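Local coordinates for protein ribose-phosphate pyrophosphokinase (Thermus thermophilus, PDB 7PN0) that catalyses the transfer of a diphosphate group from ATP to ribose 5-phosphate, giving phosphoribosyl pyrophosphate, the activated ribose used in nucleotide and amino acid synthesis, at residues V123-T127 with L289-I294; L187-D191 with V202-G207; I190-R194 with V228-L234; I259-K265 with P279-T283. All blocks are in the same frame, centred on the assembly; numbering follows the deposited sequence.

Contact 1: residues V123-T127 with L289-I294; sequences VLTMT and LFAEAI. With SO4 (sulfate ion), chain F.
Leu-124 and Met-126 reach from strand 122-126 of the five-stranded parallel sheet onto helix 287-299, an alpha-on-beta packing in the PRTase-like fold, with Phe-290 wedged between them. The short segments run nearly antiparallel, at 153°, their axes 10.1 Å apart. Most of the contact is aliphatic. CG of Leu-124 lies anti to its own nitrogen (chi1 175°), which sends the two methyls out to the helix. Leu-124 CD2 is pressed against Ile-294 CG1 at 3.5 Å, closer than ordinary van der Waals contact, while Leu-124 CD1 meets Ala-293 CB at 4.1 Å. The same CD2 touches Phe-290 CD2, the leucine and the ring sliding past each other in opposite directions. Sulfur and ring make the second kind of contact: Met-126 SD stands 5.3 Å from the centroid of the Phe-290 ring, obliquely, in a Met-aromatic contact, and Met-126 CB touches the ring at CZ. A bend at chi3 (-81°) brings the methyl CE round to Leu-289 CD2. Ile-18 of helix 12-21 also packs on Phe-290. At the strand's end a sulfate, probably from the crystallisation liquor, accepts at O2 a hydrogen bond from Thr-127 OG1, 2.6 Å away.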
# COMPACT_ATOMS: atom_id res chain seq x y z
N VAL A 123 13.19 -13.40 1.10
CA VAL A 123 14.38 -13.43 1.98
C VAL A 123 14.80 -14.89 2.07
O VAL A 123 13.92 -15.76 2.10
CB VAL A 123 14.12 -12.84 3.38
CG1 VAL A 123 15.27 -13.04 4.33
CG2 VAL A 123 13.82 -11.37 3.30
N LEU A 124 16.09 -15.10 2.14
CA LEU A 124 16.75 -16.41 2.43
C LEU A 124 17.69 -16.16 3.59
O LEU A 124 18.55 -15.29 3.44
CB LEU A 124 17.51 -16.92 1.19
CG LEU A 124 18.33 -18.20 1.40
CD1 LEU A 124 17.43 -19.32 1.89
CD2 LEU A 124 19.10 -18.57 0.13
N THR A 125 17.51 -16.88 4.70
CA THR A 125 18.29 -16.60 5.92
C THR A 125 18.56 -17.91 6.64
O THR A 125 18.00 -18.92 6.27
CB THR A 125 17.62 -15.51 6.77
OG1 THR A 125 18.47 -15.11 7.85
CG2 THR A 125 16.29 -15.91 7.36
N MET A 126 19.30 -17.83 7.73
CA MET A 126 19.66 -19.05 8.50
C MET A 126 19.61 -18.71 9.98
O MET A 126 20.05 -17.63 10.35
CB MET A 126 21.02 -19.60 8.10
CG MET A 126 21.50 -20.75 8.98
SD MET A 126 23.09 -21.43 8.36
CE MET A 126 22.52 -22.49 7.05
N THR A 127 19.12 -19.63 10.78
CA THR A 127 19.13 -19.52 12.25
C THR A 127 18.72 -18.10 12.69
O THR A 127 19.53 -17.38 13.35
CB THR A 127 20.47 -19.97 12.84
OG1 THR A 127 20.84 -21.24 12.29
CG2 THR A 127 20.39 -20.05 14.35
N LEU A 289 25.07 -25.22 1.32
CA LEU A 289 23.64 -25.27 1.67
C LEU A 289 22.94 -24.02 1.13
O LEU A 289 21.85 -24.15 0.56
CB LEU A 289 23.46 -25.38 3.18
CG LEU A 289 22.00 -25.50 3.63
CD1 LEU A 289 21.28 -26.67 2.95
CD2 LEU A 289 21.91 -25.60 5.12
N PHE A 290 23.52 -22.84 1.26
CA PHE A 290 22.86 -21.64 0.67
C PHE A 290 22.76 -21.79 -0.85
O PHE A 290 21.73 -21.45 -1.46
CB PHE A 290 23.61 -20.37 1.06
CG PHE A 290 23.16 -19.79 2.37
CD1 PHE A 290 23.69 -20.22 3.58
CD2 PHE A 290 22.22 -18.77 2.38
CE1 PHE A 290 23.28 -19.66 4.78
CE2 PHE A 290 21.84 -18.20 3.58
CZ PHE A 290 22.35 -18.66 4.77
N ALA A 291 23.83 -22.30 -1.48
CA ALA A 291 23.82 -22.51 -2.95
C ALA A 291 22.69 -23.48 -3.34
O ALA A 291 21.95 -23.17 -4.29
CB ALA A 291 25.16 -22.96 -3.40
N GLU A 292 22.50 -24.57 -2.63
CA GLU A 292 21.44 -25.55 -2.91
C GLU A 292 20.08 -24.87 -2.72
O GLU A 292 19.20 -25.11 -3.54
CB GLU A 292 21.56 -26.79 -2.03
CG GLU A 292 20.67 -27.94 -2.48
CD GLU A 292 20.83 -28.31 -3.94
OE1 GLU A 292 21.97 -28.28 -4.43
OE2 GLU A 292 19.79 -28.58 -4.62
N ALA A 293 19.89 -24.11 -1.63
CA ALA A 293 18.61 -23.40 -1.39
C ALA A 293 18.34 -22.44 -2.56
O ALA A 293 17.21 -22.43 -3.12
CB ALA A 293 18.69 -22.70 -0.05
N ILE A 294 19.33 -21.66 -2.97
CA ILE A 294 19.16 -20.67 -4.07
C ILE A 294 18.78 -21.46 -5.32
O ILE A 294 17.81 -21.05 -6.00
CB ILE A 294 20.38 -19.76 -4.22
CG1 ILE A 294 20.49 -18.79 -3.03
CG2 ILE A 294 20.36 -19.01 -5.53
CD1 ILE A 294 21.83 -18.11 -2.90
S SO4 F . 18.37 -23.60 13.77
O1 SO4 F . 17.43 -24.50 13.14
O2 SO4 F . 19.48 -23.41 12.86
O3 SO4 F . 18.87 -24.19 15.04
O4 SO4 F . 17.75 -22.34 14.02

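Contact 2: residues L187-D191 with V202-G207; sequences LAFID and VRMLVG
Asp-191 faces two residues at once, Arg-203 and Met-204, in a classic beta bulge on the hairpin formed by strands 187-194 and 200-206. Its carbonyl oxygen takes both backbone NH groups, from Arg-203 N at 2.9 Å and from Met-204 N at a longer 3.2 Å, the two donors arriving from the same face of the carbonyl plane. In return Asp-191 N bonds to Met-204 O. Beyond the bulge the antiparallel pairing becomes regular: Phe-189 and Val-206 form a hydrogen-bonded pair, with Phe-189 N to Val-206 O at 2.8 Å, and Ile-190 and Leu-205 a non-hydrogen-bonded one. That Phe-189 bond is fairly straight at its hydrogen (164°), whereas the one from Arg-203 N in the bulge is bent (135°).

Ile-190 and Leu-205 share one face of the sheet. Leu-205 CD1 comes to 4.0 Å from Ile-190 CB, and Ile-190 CG1 also meets Val-202 CG1, the two side chains crossing at about a right angle. Phe-189, Asp-191, Met-204 and Val-206 occupy the other face, which packs on the second subunit; there Phe-189 makes an edge-to-face pair with Phe-189 of that subunit, and Val-206 and Phe-189 both touch its Met-204. This face of the hairpin is therefore part of a subunit interface.

With CG anti to the backbone N (chi1 179°), Asp-191 runs alongside Arg-203 in the same direction, yet their charged ends do not meet; the guanidinium is instead salt-bridged through NH1 to Glu-193. What the carboxylate touches is the arginine's aliphatic stem, with Asp-191 OD2 3.4 Å from Arg-203 CB.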
# COMPACT_ATOMS: atom_id res chain seq x y z
N LEU A 187 20.65 -35.30 27.41
CA LEU A 187 20.51 -33.83 27.52
C LEU A 187 20.60 -33.47 28.99
O LEU A 187 19.94 -34.12 29.78
CB LEU A 187 19.18 -33.40 26.90
CG LEU A 187 18.90 -31.91 26.88
CD1 LEU A 187 19.92 -31.15 26.05
CD2 LEU A 187 17.49 -31.64 26.35
N ALA A 188 21.46 -32.52 29.35
CA ALA A 188 21.58 -32.05 30.75
C ALA A 188 21.26 -30.56 30.76
O ALA A 188 21.31 -29.94 29.69
CB ALA A 188 22.96 -32.32 31.28
N PHE A 189 20.98 -30.03 31.94
CA PHE A 189 20.75 -28.58 32.17
C PHE A 189 21.66 -28.13 33.30
O PHE A 189 21.68 -28.80 34.37
CB PHE A 189 19.26 -28.31 32.45
CG PHE A 189 18.96 -26.84 32.57
CD1 PHE A 189 19.13 -26.17 33.77
CD2 PHE A 189 18.58 -26.12 31.46
CE1 PHE A 189 18.93 -24.80 33.84
CE2 PHE A 189 18.36 -24.75 31.54
CZ PHE A 189 18.55 -24.09 32.73
N ILE A 190 22.31 -26.99 33.15
CA ILE A 190 23.15 -26.44 34.24
C ILE A 190 22.63 -25.04 34.57
O ILE A 190 22.69 -24.12 33.73
CB ILE A 190 24.65 -26.56 33.92
CG1 ILE A 190 25.52 -26.27 35.15
CG2 ILE A 190 25.06 -25.70 32.72
CD1 ILE A 190 26.99 -26.76 35.03
N ASP A 191 21.97 -24.93 35.72
CA ASP A 191 21.49 -23.64 36.29
C ASP A 191 22.70 -23.03 36.98
O ASP A 191 23.18 -23.64 37.97
CB ASP A 191 20.27 -23.86 37.20
CG ASP A 191 19.72 -22.60 37.83
OD1 ASP A 191 19.67 -21.55 37.15
OD2 ASP A 191 19.36 -22.66 39.01
N VAL A 202 27.38 -22.76 40.40
CA VAL A 202 26.46 -23.85 39.96
C VAL A 202 25.36 -24.00 41.02
O VAL A 202 25.65 -24.53 42.10
CB VAL A 202 27.20 -25.18 39.71
CG1 VAL A 202 26.26 -26.23 39.14
CG2 VAL A 202 28.41 -24.99 38.80
N ARG A 203 24.14 -23.55 40.71
CA ARG A 203 22.95 -23.67 41.59
C ARG A 203 22.39 -25.08 41.47
O ARG A 203 22.21 -25.74 42.49
CB ARG A 203 21.87 -22.64 41.24
CG ARG A 203 22.15 -21.22 41.74
CD ARG A 203 20.88 -20.37 41.82
NE ARG A 203 20.43 -20.06 43.18
CZ ARG A 203 19.66 -19.02 43.52
NH1 ARG A 203 19.24 -18.17 42.60
NH2 ARG A 203 19.32 -18.84 44.78
N MET A 204 22.11 -25.54 40.25
CA MET A 204 21.46 -26.86 40.02
C MET A 204 22.06 -27.51 38.77
O MET A 204 22.35 -26.79 37.81
CB MET A 204 19.96 -26.69 39.82
CG MET A 204 19.23 -28.01 39.71
SD MET A 204 17.55 -27.93 40.38
CE MET A 204 17.92 -27.76 42.12
N LEU A 205 22.19 -28.84 38.80
CA LEU A 205 22.48 -29.67 37.61
C LEU A 205 21.39 -30.73 37.49
O LEU A 205 21.13 -31.42 38.50
CB LEU A 205 23.86 -30.30 37.81
CG LEU A 205 24.41 -31.12 36.65
CD1 LEU A 205 24.78 -30.23 35.47
CD2 LEU A 205 25.63 -31.93 37.11
N VAL A 206 20.77 -30.87 36.31
CA VAL A 206 19.93 -32.07 36.03
C VAL A 206 20.52 -32.79 34.81
O VAL A 206 20.88 -32.09 33.80
CB VAL A 206 18.41 -31.77 35.96
CG1 VAL A 206 18.08 -30.29 36.15
CG2 VAL A 206 17.72 -32.35 34.74
N GLY A 207 20.61 -34.12 34.92
CA GLY A 207 21.48 -34.98 34.10
C GLY A 207 22.87 -35.06 34.71
O GLY A 207 23.12 -34.46 35.78

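Contact 3: residues I190-R194 with V228-L234; sequences IDKER and VEAVEAL
Ile-190 and Lys-192 of strand 187-194 both lean on Ala-233 of helix 225-236, an alpha-on-beta packing in which the helix packs on one face of the seven-stranded mixed sheet, its segment set at 113° to the strand segment. The tight part is apolar. Ile-190 puts CD1 against Ala-233 CB at 3.7 Å and against the backbone carbonyl of the same residue, and Leu-234 CD2 lies 4.2 Å from Ile-190 CD1, at about a right angle to the alanine methyl. Lys-192 CB rests on that same methyl.

Toward the partly exposed end, contact passes to long charged chains in a salt-bridge network centred on Glu-229, which offers one oxygen to each of two cations. Lys-192 NZ meets OE1 of Glu-229 at 2.6 Å from above the carboxylate plane. The lysine starts with CG between its own nitrogen and carbonyl carbon (chi1 38°) and bends at chi2, which carries the amine alongside the helix to Glu-229. The other bond is weak: Arg-194 NE lies 3.2 Å from Glu-229 OE2, with the guanidinium and carboxylate planes turned 72° apart. At the edge of that guanidinium, Arg-194 NH2 touches Val-228 CG1 at 3.6 Å.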
# COMPACT_ATOMS: atom_id res chain seq x y z
N ILE A 190 22.31 -26.99 33.15
CA ILE A 190 23.15 -26.44 34.24
C ILE A 190 22.63 -25.04 34.57
O ILE A 190 22.69 -24.12 33.73
CB ILE A 190 24.65 -26.56 33.92
CG1 ILE A 190 25.52 -26.27 35.15
CG2 ILE A 190 25.06 -25.70 32.72
CD1 ILE A 190 26.99 -26.76 35.03
N ASP A 191 21.97 -24.93 35.72
CA ASP A 191 21.49 -23.64 36.29
C ASP A 191 22.70 -23.03 36.98
O ASP A 191 23.18 -23.64 37.97
CB ASP A 191 20.27 -23.86 37.20
CG ASP A 191 19.72 -22.60 37.83
OD1 ASP A 191 19.67 -21.55 37.15
OD2 ASP A 191 19.36 -22.66 39.01
N LYS A 192 23.21 -21.92 36.46
CA LYS A 192 24.37 -21.18 37.01
C LYS A 192 24.01 -19.69 37.17
O LYS A 192 22.97 -19.27 36.63
CB LYS A 192 25.59 -21.39 36.11
CG LYS A 192 25.31 -21.44 34.62
CD LYS A 192 25.56 -20.12 33.92
CE LYS A 192 24.71 -19.98 32.67
NZ LYS A 192 25.07 -18.77 31.91
N GLU A 193 24.83 -18.97 37.95
CA GLU A 193 24.66 -17.53 38.29
C GLU A 193 26.03 -16.84 38.22
O GLU A 193 26.96 -17.34 38.89
CB GLU A 193 24.12 -17.32 39.71
CG GLU A 193 22.78 -17.96 39.99
CD GLU A 193 21.53 -17.14 39.70
OE1 GLU A 193 21.66 -15.93 39.41
OE2 GLU A 193 20.41 -17.71 39.78
N ARG A 194 26.15 -15.74 37.47
CA ARG A 194 27.33 -14.85 37.58
C ARG A 194 27.13 -14.02 38.85
O ARG A 194 26.20 -13.18 38.84
CB ARG A 194 27.56 -14.00 36.32
CG ARG A 194 28.91 -13.30 36.31
CD ARG A 194 29.37 -12.80 34.95
NE ARG A 194 29.94 -13.80 34.04
CZ ARG A 194 31.12 -14.43 34.21
NH1 ARG A 194 31.87 -14.19 35.28
NH2 ARG A 194 31.55 -15.30 33.31
N VAL A 228 31.39 -18.62 27.85
CA VAL A 228 32.38 -18.58 28.97
C VAL A 228 31.73 -19.05 30.27
O VAL A 228 32.33 -19.94 30.95
CB VAL A 228 32.97 -17.15 29.09
CG1 VAL A 228 33.33 -16.76 30.52
CG2 VAL A 228 34.17 -17.00 28.17
N GLU A 229 30.56 -18.51 30.62
CA GLU A 229 29.85 -18.83 31.88
C GLU A 229 29.51 -20.32 31.89
O GLU A 229 29.68 -20.97 32.92
CB GLU A 229 28.52 -18.08 32.00
CG GLU A 229 28.61 -16.64 32.45
CD GLU A 229 27.27 -16.05 32.86
OE1 GLU A 229 26.34 -16.83 33.16
OE2 GLU A 229 27.13 -14.82 32.86
N ALA A 230 28.97 -20.83 30.78
CA ALA A 230 28.54 -22.23 30.69
C ALA A 230 29.77 -23.14 30.86
O ALA A 230 29.68 -24.13 31.61
CB ALA A 230 27.83 -22.47 29.39
N VAL A 231 30.85 -22.82 30.17
CA VAL A 231 32.09 -23.66 30.20
C VAL A 231 32.62 -23.66 31.64
O VAL A 231 32.98 -24.76 32.12
CB VAL A 231 33.15 -23.18 29.20
CG1 VAL A 231 34.46 -23.95 29.38
CG2 VAL A 231 32.66 -23.31 27.77
N GLU A 232 32.70 -22.49 32.28
CA GLU A 232 33.22 -22.38 33.67
C GLU A 232 32.33 -23.20 34.60
O GLU A 232 32.87 -24.00 35.39
CB GLU A 232 33.28 -20.92 34.14
CG GLU A 232 34.46 -20.12 33.61
CD GLU A 232 34.65 -18.80 34.35
OE1 GLU A 232 33.91 -18.55 35.33
OE2 GLU A 232 35.51 -18.03 33.94
N ALA A 233 31.01 -23.04 34.50
CA ALA A 233 30.02 -23.81 35.30
C ALA A 233 30.25 -25.31 35.11
O ALA A 233 30.17 -26.05 36.11
CB ALA A 233 28.61 -23.45 34.93
N LEU A 234 30.48 -25.74 33.87
CA LEU A 234 30.56 -27.18 33.50
C LEU A 234 31.87 -27.76 34.04
O LEU A 234 31.86 -28.91 34.52
CB LEU A 234 30.48 -27.31 31.97
CG LEU A 234 29.06 -27.44 31.42
CD1 LEU A 234 29.02 -27.18 29.91
CD2 LEU A 234 28.48 -28.82 31.74

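Contact 4: residues I259-K265 with P279-T283; sequences IAKSPVK and PKLRT
This is a polar contact with a small apolar flank, tying the C-terminal end of helix 255-261 and the turn after it to the start of an outermost strand of the mixed sheet, 281-284. Lys-280 carries it. The lysine chain, bent at chi3 (-82°), brings its amine in among backbone carbonyls, Lys-280 NZ donating to Ile-259 O at 2.8 Å and to Val-264 O at 2.8 Å; NZ lies in the carbonyl plane of Val-264 but is tilted 19° from that of Ile-259. Ser-262 O is also close, 2.7 Å from Lys-280 NZ. Farther back along the chain, Lys-280 CD passes over Lys-265 O.

The turn that presents the oxygens of Ser-262 and Val-264 is braced from within: Ser-262 OG accepts from Val-264 N at 3.1 Å, an ST turn directly after the helix. On the apolar flank, Leu-281 CD2 meets Ile-259 CD1 at 4.0 Å, the two side chains crossing at about a right angle, and Tyr-251 and Val-267 pack against both.

The amine is thus bonded by backbone carbonyl oxygens. Its positive charge faces them at a helix C terminus, where the helix dipole is negative, which would probably help to keep the lysine protonated.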
# COMPACT_ATOMS: atom_id res chain seq x y z
N ILE A 259 37.53 -16.64 24.74
CA ILE A 259 37.65 -18.03 24.22
C ILE A 259 39.07 -18.55 24.45
O ILE A 259 39.18 -19.69 24.88
CB ILE A 259 37.23 -18.06 22.75
CG1 ILE A 259 35.73 -17.77 22.64
CG2 ILE A 259 37.60 -19.38 22.10
CD1 ILE A 259 35.27 -17.52 21.21
N ALA A 260 40.11 -17.77 24.18
CA ALA A 260 41.53 -18.19 24.41
C ALA A 260 41.74 -18.49 25.90
O ALA A 260 42.41 -19.46 26.19
CB ALA A 260 42.47 -17.13 23.94
N LYS A 261 41.12 -17.71 26.79
CA LYS A 261 41.30 -17.77 28.27
C LYS A 261 40.50 -18.94 28.84
O LYS A 261 40.95 -19.55 29.81
CB LYS A 261 40.79 -16.49 28.95
CG LYS A 261 41.83 -15.41 29.20
CD LYS A 261 41.45 -14.45 30.34
CE LYS A 261 42.62 -14.04 31.23
NZ LYS A 261 43.59 -13.17 30.52
N SER A 262 39.31 -19.19 28.27
CA SER A 262 38.39 -20.29 28.67
C SER A 262 39.06 -21.63 28.46
O SER A 262 39.84 -21.81 27.52
CB SER A 262 37.08 -20.20 27.89
OG SER A 262 36.23 -21.31 28.12
N PRO A 263 38.76 -22.64 29.29
CA PRO A 263 39.22 -24.01 29.03
C PRO A 263 38.48 -24.69 27.88
O PRO A 263 38.71 -25.84 27.62
CB PRO A 263 38.93 -24.75 30.35
CG PRO A 263 37.87 -23.94 31.03
CD PRO A 263 38.08 -22.51 30.59
N VAL A 264 37.56 -23.99 27.22
CA VAL A 264 36.78 -24.61 26.09
C VAL A 264 37.77 -25.20 25.08
O VAL A 264 38.72 -24.52 24.71
CB VAL A 264 35.81 -23.60 25.44
CG1 VAL A 264 36.54 -22.47 24.74
CG2 VAL A 264 34.82 -24.29 24.53
N LYS A 265 37.54 -26.42 24.62
CA LYS A 265 38.49 -27.10 23.73
C LYS A 265 38.48 -26.44 22.37
O LYS A 265 39.53 -26.35 21.72
CB LYS A 265 38.15 -28.57 23.53
CG LYS A 265 38.60 -29.45 24.69
CD LYS A 265 40.10 -29.37 24.90
CE LYS A 265 40.62 -30.38 25.89
NZ LYS A 265 42.09 -30.45 25.81
N PRO A 279 43.25 -19.80 17.55
CA PRO A 279 43.72 -21.17 17.70
C PRO A 279 42.59 -22.18 17.91
O PRO A 279 42.68 -23.26 17.40
CB PRO A 279 44.60 -21.13 18.96
CG PRO A 279 45.11 -19.70 19.00
CD PRO A 279 43.96 -18.87 18.45
N LYS A 280 41.56 -21.85 18.67
CA LYS A 280 40.53 -22.88 18.98
C LYS A 280 39.27 -22.66 18.13
O LYS A 280 38.28 -23.38 18.36
CB LYS A 280 40.25 -22.86 20.48
CG LYS A 280 41.50 -23.03 21.34
CD LYS A 280 41.22 -23.29 22.79
CE LYS A 280 40.94 -22.02 23.55
NZ LYS A 280 40.33 -22.29 24.88
N LEU A 281 39.31 -21.74 17.17
CA LEU A 281 38.12 -21.44 16.32
C LEU A 281 38.10 -22.38 15.11
O LEU A 281 39.11 -22.56 14.50
CB LEU A 281 38.17 -19.96 15.95
CG LEU A 281 38.09 -18.99 17.13
CD1 LEU A 281 37.95 -17.56 16.61
CD2 LEU A 281 36.95 -19.33 18.06
N ARG A 282 36.95 -22.98 14.80
CA ARG A 282 36.73 -23.83 13.60
C ARG A 282 35.56 -23.26 12.78
O ARG A 282 34.59 -22.74 13.39
CB ARG A 282 36.43 -25.25 14.04
CG ARG A 282 36.63 -26.30 12.95
CD ARG A 282 38.07 -26.79 12.86
NE ARG A 282 38.13 -28.25 12.80
CZ ARG A 282 38.86 -29.03 13.62
NH1 ARG A 282 39.64 -28.51 14.56
NH2 ARG A 282 38.84 -30.34 13.46
N THR A 283 35.65 -23.38 11.46
CA THR A 283 34.60 -22.90 10.54
C THR A 283 33.83 -24.06 9.92
O THR A 283 34.45 -25.03 9.46
CB THR A 283 35.21 -22.00 9.46
OG1 THR A 283 35.80 -20.89 10.12
CG2 THR A 283 34.15 -21.53 8.48

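Overall arrangement
Followed from the N terminus, the chain first enters contact 1 at strand 122-126 and completes it only at helix 287-299, so this long closure encloses the other three and ties the five-stranded parallel sheet to the C-terminal helix. Within it, strand 187-194 opens two closures: contact 2 shuts the short hairpin with strand 200-206, and contact 3 continues to helix 225-236. They share Ile-190 and Asp-191, and they touch through the packing of Val-202 on Ala-233. Contact 4 follows in series, at the other edge of the mixed sheet, yet Val-231 of contact 3 packs on its Ser-262. Contact 1 stands apart, its centre 28 Å or more from the others' centres.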